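Local coordinates for protein polyphosphate kinase (PDB 2O8R) that probably catalyses the reversible transfer of the terminal phosphate of ATP to a growing long-chain polyphosphate, at residues A[43-48]-A[96-101]. The protein carries 3 engineered substitutions. Residues are numbered along the deposited sequence; the frame is centred on the assembly and turned at random.
Sequences SIFSSN and ELYYRI. With SO4 (sulfate ion), chain D.
Phe45 and Tyr98 bridge two helical segments, 43-48 and 96-101, that run roughly antiparallel at 156° with their axes 12.1 Å apart. Both rings reach into the gap from their own helix, each with CG anti to the backbone N (chi1 -166° for Tyr98), and the two side chains pass alongside one another, each heading for the opposite helix. Phe45 CD2 lies 3.4 Å from Tyr98 CD1, and the ring planes are inclined at 39°, with the centroids 5.5 Å apart. This oblique side-by-side contact carries the apolar part of the interface, which Leu25 of helix 13-29 extends by packing on Phe45. The polar part forms at the phenol end, where Tyr98 OH comes within 2.9 Å of Ser46 OG and makes a weak hydrogen bond to Leu42 O. Ser46 OG is placed to hydrogen-bond sulfate O1 at 2.7 Å, with Leu42 O as a second acceptor for its hydroxyl. The same sulfate oxygen sits over one face of the Tyr98 ring, 3.3 Å from CZ, while sulfate O2 approaches Tyr99 CE2 at 3.6 Å. The sulfate, probably from the crystallisation liquor, thus sits at one side of the interface. The contact joins helices 35-63 and 83-112 of the helical PPK1 N-terminal domain; the former also carries Asn48, a predicted ATP-binding residue.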
# COMPACT_ATOMS: atom_id res chain seq x y z
N SER A 43 8.95 -20.56 0.68
CA SER A 43 8.26 -19.46 0.02
C SER A 43 9.19 -18.69 -0.94
O SER A 43 8.83 -18.45 -2.10
CB SER A 43 7.65 -18.53 1.08
OG SER A 43 7.77 -17.17 0.71
N ILE A 44 10.37 -18.33 -0.45
CA ILE A 44 11.39 -17.63 -1.24
C ILE A 44 11.73 -18.41 -2.50
O ILE A 44 11.71 -17.84 -3.60
CB ILE A 44 12.68 -17.37 -0.43
CG1 ILE A 44 12.43 -16.33 0.66
CG2 ILE A 44 13.80 -16.91 -1.36
CD1 ILE A 44 13.57 -16.19 1.68
N PHE A 45 12.00 -19.70 -2.34
CA PHE A 45 12.30 -20.59 -3.47
C PHE A 45 11.21 -20.51 -4.54
O PHE A 45 11.51 -20.45 -5.73
CB PHE A 45 12.45 -22.03 -2.99
CG PHE A 45 12.54 -23.03 -4.11
CD1 PHE A 45 13.77 -23.41 -4.62
CD2 PHE A 45 11.40 -23.61 -4.64
CE1 PHE A 45 13.86 -24.33 -5.64
CE2 PHE A 45 11.48 -24.53 -5.65
CZ PHE A 45 12.71 -24.90 -6.16
N SER A 46 9.97 -20.51 -4.08
CA SER A 46 8.83 -20.46 -4.97
C SER A 46 8.77 -19.13 -5.70
O SER A 46 8.57 -19.10 -6.91
CB SER A 46 7.53 -20.69 -4.20
OG SER A 46 7.52 -21.97 -3.60
N SER A 47 8.95 -18.02 -4.96
CA SER A 47 8.91 -16.68 -5.58
C SER A 47 10.06 -16.42 -6.56
O SER A 47 9.86 -15.75 -7.57
CB SER A 47 8.85 -15.56 -4.53
OG SER A 47 9.60 -15.89 -3.39
N ASN A 48 11.24 -16.95 -6.25
CA ASN A 48 12.39 -16.88 -7.15
C ASN A 48 12.14 -17.62 -8.45
O ASN A 48 12.49 -17.12 -9.51
CB ASN A 48 13.65 -17.47 -6.52
CG ASN A 48 14.08 -16.72 -5.30
OD1 ASN A 48 13.64 -15.59 -5.05
ND2 ASN A 48 14.95 -17.34 -4.52
N GLU A 96 10.11 -32.13 -6.77
CA GLU A 96 9.95 -33.37 -6.01
C GLU A 96 10.60 -33.27 -4.64
O GLU A 96 10.04 -33.72 -3.63
CB GLU A 96 10.55 -34.53 -6.78
CG GLU A 96 9.76 -34.93 -8.01
CD GLU A 96 10.30 -36.20 -8.66
OE1 GLU A 96 11.17 -36.86 -8.04
OE2 GLU A 96 9.85 -36.52 -9.78
N LEU A 97 11.79 -32.69 -4.62
CA LEU A 97 12.45 -32.37 -3.37
C LEU A 97 11.59 -31.47 -2.47
O LEU A 97 11.39 -31.78 -1.29
CB LEU A 97 13.80 -31.71 -3.65
CG LEU A 97 14.62 -31.24 -2.45
CD1 LEU A 97 14.89 -32.38 -1.47
CD2 LEU A 97 15.91 -30.65 -2.95
N TYR A 98 11.07 -30.38 -3.05
CA TYR A 98 10.21 -29.42 -2.35
C TYR A 98 9.07 -30.11 -1.60
O TYR A 98 8.86 -29.87 -0.40
CB TYR A 98 9.65 -28.42 -3.35
CG TYR A 98 9.01 -27.17 -2.78
CD1 TYR A 98 9.68 -25.95 -2.82
CD2 TYR A 98 7.72 -27.19 -2.25
CE1 TYR A 98 9.09 -24.79 -2.32
CE2 TYR A 98 7.12 -26.04 -1.75
CZ TYR A 98 7.81 -24.85 -1.79
OH TYR A 98 7.21 -23.71 -1.29
N TYR A 99 8.34 -30.98 -2.29
CA TYR A 99 7.21 -31.65 -1.67
C TYR A 99 7.60 -32.67 -0.60
O TYR A 99 6.89 -32.83 0.40
CB TYR A 99 6.30 -32.24 -2.73
CG TYR A 99 5.39 -31.20 -3.36
CD1 TYR A 99 4.15 -30.87 -2.79
CD2 TYR A 99 5.76 -30.53 -4.52
CE1 TYR A 99 3.32 -29.92 -3.36
CE2 TYR A 99 4.93 -29.58 -5.10
CZ TYR A 99 3.72 -29.28 -4.51
OH TYR A 99 2.92 -28.34 -5.10
N ARG A 100 8.74 -33.33 -0.80
CA ARG A 100 9.32 -34.18 0.23
C ARG A 100 9.59 -33.37 1.49
O ARG A 100 9.18 -33.77 2.58
CB ARG A 100 10.60 -34.86 -0.27
CG ARG A 100 10.37 -36.27 -0.78
CD ARG A 100 11.68 -36.96 -1.13
NE ARG A 100 12.17 -36.56 -2.45
CZ ARG A 100 13.35 -36.00 -2.68
NH1 ARG A 100 14.20 -35.77 -1.69
NH2 ARG A 100 13.68 -35.67 -3.92
N ILE A 101 10.24 -32.22 1.36
CA ILE A 101 10.48 -31.35 2.51
C ILE A 101 9.16 -30.93 3.15
O ILE A 101 9.01 -31.00 4.36
CB ILE A 101 11.31 -30.12 2.12
CG1 ILE A 101 12.67 -30.57 1.61
CG2 ILE A 101 11.56 -29.24 3.32
CD1 ILE A 101 13.44 -29.52 0.89
S SO4 D . 6.15 -24.78 -5.91
O1 SO4 D . 7.06 -24.24 -4.90
O2 SO4 D . 5.83 -26.17 -5.59
O3 SO4 D . 4.91 -23.99 -5.96
O4 SO4 D . 6.84 -24.76 -7.20